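Local coordinates for protein putative polyketide cyclase (Silicibacter sp. TM1040, PDB 3F8H) that is of unknown function but may act on a small polyketide-like substrate as a SnoaL-like cyclase, at residues V47-N52 and T133-Y138; R91-Y96 and G122-L127. One frame throughout, in Å; residues are numbered along the deposited sequence.

Overall arrangement
Both contacts belong to one curved mixed sheet, their centres about 10 Å apart. Interaction 1 adds strand 47-50 in parallel to strand 131-139; interaction 2 pairs strands 91-102 and 115-128 antiparallel. Strands 115-128 and 131-139 are themselves neighbours, joined where Tyr138 N meets Gly122 O and Thr137 OG1 meets Ser123 OG, so the two contacts form a continuous run of four strands. Interaction 1 is partly buried and its side-chain contacts are mixed, with a histidine ring over an arginine chain; interaction 2 is more buried, filled by alanines and phenylalanines. Charged residues of both, Arg134, Arg91 and Glu95, reach the second subunit.

Interaction 1: V47-N52 and T133-Y138; sequences VAHHVN and TRVTTY
Ala48 and His50 join strand 47-50 to strand 131-139 through three backbone hydrogen bonds in parallel register. Ala48 N gives to Thr133 O (2.9 Å), Ala48 O receives Val135 N (3.1 Å), and His50 N returns to Val135 O (3.0 Å), the last nearly straight on the carbonyl. Arg134 CA adds a CA-H...O contact to Ala48 O at 3.2 Å. Beyond the direct bonds, a water bridges the diverging strands, donating to His50 O and accepting from Thr137 N.

Side-chain packing on the face of Ala48, His50, Arg134 and Thr136 centres on the His50 ring. The arginine chain runs beneath the His50 imidazole, with its CD 4.0 Å from the ring centroid in a CH-pi contact displaced toward the NE2 and CD2 rim. Arg134 starts with CG anti to the backbone N (chi1 169°) and bends at chi3, which carries its guanidinium past the ring instead of stacking on it; the two planes stand 73° apart. Thr136 CG2 lies against His50 CB, 4.0 Å away. On the other face His49 turns the CD2 edge of its ring to Val135 O at 3.9 Å, while Phe63 and Phe66 meet that ring edge-to-face.

Polar side-chain bonds steer the arginine. Its NH1 donates to Thr136 OG1 at 3.0 Å, with the oxygen in the guanidinium plane, which limits rotation of the group. NH2 makes salt bridges to Asp126 of the adjoining strand and to Glu95 of the second subunit, tying this face to the dimer interface.

On its other side strand 47-50 pairs with antiparallel strand 55-58. The parallel join of an early strand to the last one, within an otherwise antiparallel curved sheet, is characteristic of the SnoaL-like cone-shaped alpha+beta fold.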
ATOM      1  N   VAL A  47       2.115 -16.450 -11.258  1.00 40.19           N
ATOM      2  CA  VAL A  47       2.165 -15.314 -10.325  1.00 39.00           C
ATOM      3  C   VAL A  47       3.035 -14.150 -10.852  1.00 41.43           C
ATOM      4  O   VAL A  47       4.144 -14.338 -11.354  1.00 41.76           O
ATOM      5  CB  VAL A  47       2.642 -15.745  -8.942  1.00 38.96           C
ATOM      6  CG1 VAL A  47       4.120 -16.246  -9.018  1.00 41.48           C
ATOM      7  CG2 VAL A  47       2.419 -14.592  -7.916  1.00 37.95           C
ATOM      8  N   ALA A  48       2.446 -12.958 -10.780  1.00 40.23           N
ATOM      9  CA  ALA A  48       3.082 -11.726 -11.136  1.00 40.82           C
ATOM     10  C   ALA A  48       3.437 -10.959  -9.886  1.00 41.47           C
ATOM     11  O   ALA A  48       2.579 -10.391  -9.212  1.00 43.05           O
ATOM     12  CB  ALA A  48       2.195 -10.865 -12.089  1.00 41.56           C
ATOM     13  N   HIS A  49       4.751 -10.911  -9.641  1.00 41.43           N
ATOM     14  CA  HIS A  49       5.354 -10.217  -8.521  1.00 40.40           C
ATOM     15  C   HIS A  49       5.826  -8.858  -9.013  1.00 42.81           C
ATOM     16  O   HIS A  49       6.787  -8.707  -9.772  1.00 41.36           O
ATOM     17  CB  HIS A  49       6.468 -11.050  -7.941  1.00 41.66           C
ATOM     18  CG  HIS A  49       7.210 -10.398  -6.820  1.00 37.48           C
ATOM     19  ND1 HIS A  49       8.534 -10.694  -6.549  1.00 42.50           N
ATOM     20  CD2 HIS A  49       6.834  -9.477  -5.904  1.00 39.94           C
ATOM     21  CE1 HIS A  49       8.929 -10.002  -5.501  1.00 41.32           C
ATOM     22  NE2 HIS A  49       7.923  -9.239  -5.101  1.00 40.89           N
ATOM     23  N   HIS A  50       5.064  -7.863  -8.596  1.00 43.04           N
ATOM     24  CA  HIS A  50       5.289  -6.479  -9.024  1.00 44.39           C
ATOM     25  C   HIS A  50       6.293  -5.815  -8.116  1.00 44.50           C
ATOM     26  O   HIS A  50       5.941  -5.298  -7.071  1.00 46.70           O
ATOM     27  CB  HIS A  50       3.982  -5.673  -9.030  1.00 42.87           C
ATOM     28  CG  HIS A  50       3.018  -6.095 -10.098  1.00 42.83           C
ATOM     29  ND1 HIS A  50       2.472  -5.210 -11.004  1.00 43.40           N
ATOM     30  CD2 HIS A  50       2.517  -7.309 -10.415  1.00 45.43           C
ATOM     31  CE1 HIS A  50       1.668  -5.860 -11.823  1.00 44.22           C
ATOM     32  NE2 HIS A  50       1.667  -7.135 -11.484  1.00 41.03           N
ATOM     33  N   VAL A  51       7.545  -5.838  -8.539  1.00 44.70           N
ATOM     34  CA  VAL A  51       8.612  -5.192  -7.761  1.00 45.41           C
ATOM     35  C   VAL A  51       8.464  -3.703  -8.073  1.00 45.23           C
ATOM     36  O   VAL A  51       8.432  -2.830  -7.198  1.00 43.40           O
ATOM     37  CB  VAL A  51       9.972  -5.766  -8.093  1.00 45.14           C
ATOM     38  CG1 VAL A  51      11.063  -4.928  -7.412  1.00 44.06           C
ATOM     39  CG2 VAL A  51      10.002  -7.265  -7.632  1.00 45.46           C
ATOM     40  N   ASN A  52       8.268  -3.484  -9.356  1.00 46.33           N
ATOM     41  CA  ASN A  52       7.884  -2.168  -9.906  1.00 47.58           C
ATOM     42  C   ASN A  52       7.400  -2.298 -11.354  1.00 47.74           C
ATOM     43  O   ASN A  52       7.500  -3.383 -11.954  1.00 46.44           O
ATOM     44  CB  ASN A  52       9.001  -1.135  -9.786  1.00 47.49           C
ATOM     45  CG  ASN A  52      10.206  -1.506 -10.541  1.00 52.55           C
ATOM     46  OD1 ASN A  52      10.184  -1.639 -11.786  1.00 47.82           O
ATOM     47  ND2 ASN A  52      11.315  -1.652  -9.812  1.00 50.77           N
ATOM     48  N   THR A 133      -2.228 -14.626  -7.608  1.00 40.37           N
ATOM     49  CA  THR A 133      -1.786 -14.450  -8.994  1.00 39.06           C
ATOM     50  C   THR A 133      -1.020 -13.146  -9.206  1.00 40.01           C
ATOM     51  O   THR A 133      -0.435 -12.881 -10.277  1.00 38.63           O
ATOM     52  CB  THR A 133      -2.979 -14.462  -9.976  1.00 41.96           C
ATOM     53  OG1 THR A 133      -3.855 -13.378  -9.662  1.00 40.16           O
ATOM     54  CG2 THR A 133      -3.748 -15.836  -9.934  1.00 41.20           C
ATOM     55  N   ARG A 134      -1.112 -12.309  -8.193  1.00 39.23           N
ATOM     56  CA  ARG A 134      -0.368 -11.052  -8.142  1.00 39.94           C
ATOM     57  C   ARG A 134      -0.130 -10.597  -6.728  1.00 41.05           C
ATOM     58  O   ARG A 134      -1.005 -10.688  -5.868  1.00 41.72           O
ATOM     59  CB  ARG A 134      -1.116  -9.907  -8.825  1.00 41.37           C
ATOM     60  CG  ARG A 134      -0.387  -8.621  -8.463  1.00 50.57           C
ATOM     61  CD  ARG A 134      -1.005  -7.409  -8.963  1.00 53.57           C
ATOM     62  NE  ARG A 134      -2.341  -7.105  -8.443  1.00 52.44           N
ATOM     63  CZ  ARG A 134      -2.631  -6.140  -7.570  1.00 51.57           C
ATOM     64  NH1 ARG A 134      -1.694  -5.362  -7.026  1.00 46.13           N
ATOM     65  NH2 ARG A 134      -3.895  -5.960  -7.248  1.00 48.77           N
ATOM     66  N   VAL A 135       1.057 -10.047  -6.556  1.00 41.97           N
ATOM     67  CA  VAL A 135       1.571  -9.531  -5.289  0.50 42.86           C
ATOM     68  C   VAL A 135       2.284  -8.210  -5.501  1.00 42.31           C
ATOM     69  O   VAL A 135       3.211  -8.144  -6.302  1.00 41.27           O
ATOM     70  CB  VAL A 135       2.668 -10.473  -4.687  0.50 44.37           C
ATOM     71  CG1 VAL A 135       3.377  -9.797  -3.524  0.50 44.66           C
ATOM     72  CG2 VAL A 135       2.104 -11.800  -4.271  0.50 48.28           C
ATOM     73  N   THR A 136       1.832  -7.175  -4.800  1.00 42.77           N
ATOM     74  CA  THR A 136       2.492  -5.854  -4.788  1.00 43.54           C
ATOM     75  C   THR A 136       2.624  -5.421  -3.338  1.00 43.14           C
ATOM     76  O   THR A 136       1.711  -5.559  -2.572  1.00 44.07           O
ATOM     77  CB  THR A 136       1.761  -4.712  -5.552  1.00 46.07           C
ATOM     78  OG1 THR A 136       1.252  -5.175  -6.816  1.00 49.96           O
ATOM     79  CG2 THR A 136       2.756  -3.601  -5.812  1.00 48.59           C
ATOM     80  N   THR A 137       3.795  -4.902  -2.981  1.00 42.46           N
ATOM     81  CA  THR A 137       4.081  -4.481  -1.606  1.00 42.24           C
ATOM     82  C   THR A 137       4.637  -3.090  -1.586  1.00 40.87           C
ATOM     83  O   THR A 137       5.448  -2.709  -2.433  1.00 39.48           O
ATOM     84  CB  THR A 137       4.990  -5.499  -0.924  1.00 43.43           C
ATOM     85  OG1 THR A 137       4.257  -6.743  -0.788  1.00 45.66           O
ATOM     86  CG2 THR A 137       5.416  -5.008   0.474  1.00 42.41           C
ATOM     87  N   TYR A 138       4.113  -2.300  -0.672  1.00 39.02           N
ATOM     88  CA  TYR A 138       4.560  -0.916  -0.525  1.00 40.08           C
ATOM     89  C   TYR A 138       5.015  -0.640   0.884  1.00 39.98           C
ATOM     90  O   TYR A 138       4.536  -1.235   1.880  1.00 40.47           O
ATOM     91  CB  TYR A 138       3.418   0.050  -0.813  1.00 39.27           C
ATOM     92  CG  TYR A 138       2.799  -0.000  -2.187  1.00 43.32           C
ATOM     93  CD1 TYR A 138       3.405   0.609  -3.270  1.00 42.20           C
ATOM     94  CD2 TYR A 138       1.541  -0.536  -2.361  1.00 44.11           C
ATOM     95  CE1 TYR A 138       2.810   0.603  -4.504  1.00 41.68           C
ATOM     96  CE2 TYR A 138       0.939  -0.553  -3.579  1.00 45.62           C
ATOM     97  CZ  TYR A 138       1.575  -0.001  -4.656  1.00 46.73           C
ATOM     98  OH  TYR A 138       0.933  -0.003  -5.857  1.00 46.14           O
TER
HETATM   99  O   HOH W   1       6.383  -5.295  -4.459  1.00 35.92           O

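Interaction 2: R91-Y96 and G122-L127; sequences RAAAEY and GSFFDL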
ATOM      1  N   ARG A  91      -9.595 -10.535  -4.841  1.00 38.19           N
ATOM      2  CA  ARG A  91      -8.706  -9.431  -4.449  1.00 39.39           C
ATOM      3  C   ARG A  91      -8.569  -9.403  -2.938  1.00 39.57           C
ATOM      4  O   ARG A  91      -9.529  -9.683  -2.200  1.00 41.15           O
ATOM      5  CB  ARG A  91      -9.278  -8.071  -4.944  1.00 39.82           C
ATOM      6  CG  ARG A  91      -9.672  -7.992  -6.398  1.00 39.34           C
ATOM      7  CD  ARG A  91      -8.475  -7.788  -7.275  1.00 44.70           C
ATOM      8  NE  ARG A  91      -7.858  -6.506  -6.939  1.00 45.36           N
ATOM      9  CZ  ARG A  91      -8.125  -5.346  -7.536  1.00 49.55           C
ATOM     10  NH1 ARG A  91      -8.963  -5.262  -8.541  1.00 46.32           N
ATOM     11  NH2 ARG A  91      -7.522  -4.255  -7.162  1.00 47.92           N
ATOM     12  N   ALA A  92      -7.388  -9.016  -2.486  1.00 39.70           N
ATOM     13  CA  ALA A  92      -7.091  -8.875  -1.055  1.00 39.25           C
ATOM     14  C   ALA A  92      -6.008  -7.841  -0.803  1.00 38.22           C
ATOM     15  O   ALA A  92      -5.307  -7.429  -1.710  1.00 38.32           O
ATOM     16  CB  ALA A  92      -6.676 -10.230  -0.425  1.00 39.39           C
ATOM     17  N   ALA A  93      -5.959  -7.408   0.446  1.00 38.25           N
ATOM     18  CA  ALA A  93      -5.030  -6.406   0.938  1.00 40.92           C
ATOM     19  C   ALA A  93      -4.613  -6.758   2.341  1.00 41.86           C
ATOM     20  O   ALA A  93      -5.306  -7.436   3.041  1.00 40.62           O
ATOM     21  CB  ALA A  93      -5.641  -5.007   0.918  1.00 40.98           C
ATOM     22  N   ALA A  94      -3.418  -6.332   2.708  1.00 42.81           N
ATOM     23  CA  ALA A  94      -2.958  -6.563   4.063  1.00 43.38           C
ATOM     24  C   ALA A  94      -2.108  -5.414   4.504  1.00 41.97           C
ATOM     25  O   ALA A  94      -1.294  -4.895   3.739  1.00 40.42           O
ATOM     26  CB  ALA A  94      -2.169  -7.867   4.136  1.00 44.11           C
ATOM     27  N   GLU A  95      -2.318  -5.023   5.748  1.00 39.85           N
ATOM     28  CA  GLU A  95      -1.518  -3.971   6.380  1.00 38.59           C
ATOM     29  C   GLU A  95      -0.877  -4.567   7.624  1.00 39.29           C
ATOM     30  O   GLU A  95      -1.497  -5.336   8.382  1.00 38.57           O
ATOM     31  CB  GLU A  95      -2.352  -2.748   6.741  1.00 39.13           C
ATOM     32  CG  GLU A  95      -1.434  -1.561   6.964  1.00 43.46           C
ATOM     33  CD  GLU A  95      -2.142  -0.270   7.335  1.00 44.22           C
ATOM     34  OE1 GLU A  95      -3.306  -0.281   7.806  1.00 42.67           O
ATOM     35  OE2 GLU A  95      -1.507   0.764   7.159  1.00 46.12           O
ATOM     36  N   TYR A  96       0.387  -4.248   7.830  1.00 38.21           N
ATOM     37  CA  TYR A  96       1.128  -4.866   8.931  1.00 38.75           C
ATOM     38  C   TYR A  96       2.390  -4.076   9.251  1.00 39.43           C
ATOM     39  O   TYR A  96       2.751  -3.121   8.562  1.00 39.34           O
ATOM     40  CB  TYR A  96       1.472  -6.324   8.574  1.00 37.02           C
ATOM     41  CG  TYR A  96       2.061  -6.468   7.180  1.00 40.69           C
ATOM     42  CD1 TYR A  96       1.241  -6.617   6.100  1.00 38.94           C
ATOM     43  CD2 TYR A  96       3.439  -6.396   6.951  1.00 39.61           C
ATOM     44  CE1 TYR A  96       1.758  -6.691   4.800  1.00 44.07           C
ATOM     45  CE2 TYR A  96       3.962  -6.468   5.680  1.00 42.21           C
ATOM     46  CZ  TYR A  96       3.111  -6.613   4.598  1.00 44.20           C
ATOM     47  OH  TYR A  96       3.608  -6.690   3.311  1.00 40.78           O
ATOM     48  N   GLY A 122       2.350  -2.334   3.494  1.00 41.01           N
ATOM     49  CA  GLY A 122       1.096  -2.797   2.913  1.00 42.85           C
ATOM     50  C   GLY A 122       1.268  -3.573   1.620  1.00 43.69           C
ATOM     51  O   GLY A 122       2.120  -3.247   0.757  1.00 43.95           O
ATOM     52  N   SER A 123       0.423  -4.595   1.480  1.00 43.34           N
ATOM     53  CA  SER A 123       0.409  -5.430   0.283  1.00 41.32           C
ATOM     54  C   SER A 123      -0.979  -5.588  -0.323  1.00 41.90           C
ATOM     55  O   SER A 123      -1.992  -5.606   0.368  1.00 39.33           O
ATOM     56  CB  SER A 123       0.958  -6.828   0.591  1.00 40.36           C
ATOM     57  OG  SER A 123       2.323  -6.835   1.033  1.00 43.01           O
ATOM     58  N   PHE A 124      -0.979  -5.674  -1.644  1.00 40.15           N
ATOM     59  CA  PHE A 124      -2.192  -5.913  -2.419  1.00 38.28           C
ATOM     60  C   PHE A 124      -1.998  -7.138  -3.287  1.00 38.48           C
ATOM     61  O   PHE A 124      -0.909  -7.401  -3.811  1.00 40.20           O
ATOM     62  CB  PHE A 124      -2.541  -4.709  -3.253  1.00 39.51           C
ATOM     63  CG  PHE A 124      -2.863  -3.494  -2.437  1.00 41.58           C
ATOM     64  CD1 PHE A 124      -4.152  -3.298  -1.922  1.00 44.31           C
ATOM     65  CD2 PHE A 124      -1.869  -2.576  -2.108  1.00 43.23           C
ATOM     66  CE1 PHE A 124      -4.434  -2.155  -1.137  1.00 40.39           C
ATOM     67  CE2 PHE A 124      -2.157  -1.445  -1.317  1.00 44.84           C
ATOM     68  CZ  PHE A 124      -3.404  -1.239  -0.833  1.00 42.36           C
ATOM     69  N   PHE A 125      -3.086  -7.890  -3.410  1.00 37.39           N
ATOM     70  CA  PHE A 125      -3.089  -9.170  -4.108  1.00 37.31           C
ATOM     71  C   PHE A 125      -4.280  -9.369  -5.010  1.00 38.17           C
ATOM     72  O   PHE A 125      -5.382  -8.858  -4.762  1.00 38.81           O
ATOM     73  CB  PHE A 125      -3.169 -10.352  -3.100  1.00 37.18           C
ATOM     74  CG  PHE A 125      -2.127 -10.334  -2.019  1.00 37.06           C
ATOM     75  CD1 PHE A 125      -2.334  -9.630  -0.847  1.00 40.39           C
ATOM     76  CD2 PHE A 125      -0.959 -11.060  -2.165  1.00 39.12           C
ATOM     77  CE1 PHE A 125      -1.392  -9.628   0.172  1.00 41.41           C
ATOM     78  CE2 PHE A 125       0.000 -11.040  -1.180  1.00 41.54           C
ATOM     79  CZ  PHE A 125      -0.209 -10.327   0.000  1.00 40.75           C
ATOM     80  N   ASP A 126      -4.015 -10.131  -6.055  1.00 38.24           N
ATOM     81  CA  ASP A 126      -5.068 -10.706  -6.880  1.00 39.88           C
ATOM     82  C   ASP A 126      -4.996 -12.224  -6.602  1.00 40.25           C
ATOM     83  O   ASP A 126      -3.941 -12.782  -6.356  1.00 37.43           O
ATOM     84  CB  ASP A 126      -4.883 -10.547  -8.374  1.00 40.31           C
ATOM     85  CG  ASP A 126      -4.880  -9.103  -8.864  1.00 46.69           C
ATOM     86  OD1 ASP A 126      -5.381  -8.193  -8.209  1.00 48.95           O
ATOM     87  OD2 ASP A 126      -4.344  -8.897  -9.987  1.00 57.02           O
ATOM     88  N   LEU A 127      -6.137 -12.873  -6.665  1.00 39.19           N
ATOM     89  CA  LEU A 127      -6.232 -14.337  -6.493  1.00 39.21           C
ATOM     90  C   LEU A 127      -7.172 -14.943  -7.492  1.00 39.86           C
ATOM     91  O   LEU A 127      -8.140 -14.326  -7.887  1.00 39.46           O
ATOM     92  CB  LEU A 127      -6.736 -14.686  -5.086  1.00 40.32           C
ATOM     93  CG  LEU A 127      -5.940 -14.190  -3.864  1.00 42.07           C
ATOM     94  CD1 LEU A 127      -6.585 -12.889  -3.305  1.00 41.77           C
ATOM     95  CD2 LEU A 127      -5.930 -15.268  -2.811  1.00 46.20           C
TER
HETATM   96  O   HOH W   2      -6.164  -6.281  -4.594  1.00 24.03           O
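Arg91 runs alongside Asp126 at one end of an antiparallel strand pair. Arg91 NE is 3.3 Å from Asp126 OD1, but the oxygen stands well out of the guanidinium plane, so the salt bridge is one of charge alone. The N-H of NE instead meets a water at 2.9 Å, in the guanidinium plane, and this water donates to Phe125 O. Along the same face Ala93 CB presses on the Phe124 ring, 3.6 Å from CD1. On the other face Ala92 CB touches Leu127 CD1, and Ala94 CB approaches the Phe125 ring at its edge, near CE1. There too Tyr96 OH and Ser123 OG share a short hydrogen bond of 2.6 Å; the tyrosine CG sits between its backbone N and carbonyl carbon (chi1 48°), bringing the ring back along the strand to Ser123.

Paired backbone bonds set this register: Ala92 with Phe125 and Ala94 with Ser123, two hydrogen-bonded pairs, with Ala94 N to Ser123 O at 2.8 Å. Farther out, Ser123 OG also bonds Thr137 OG1, and Arg134 pairs with Asp126. Arg91 NH2 bridges to Glu95 of the second subunit, and Phe124 meets its counterpart there. Replacing Arg91 by an alanine would probably leave that Glu95 without one of its cationic partners and the water without its NE donor.

Helix 23-33 covers the Ala92, Ala94 and Phe125 face, where Tyr96 OH also bonds a bound methylpentanediol, probably from the crystallisation liquor, which may mark a pocket. An antiparallel pair in a mixed sheet, with a helix over one face and a second subunit on the other, is consistent with the SnoaL-like fold.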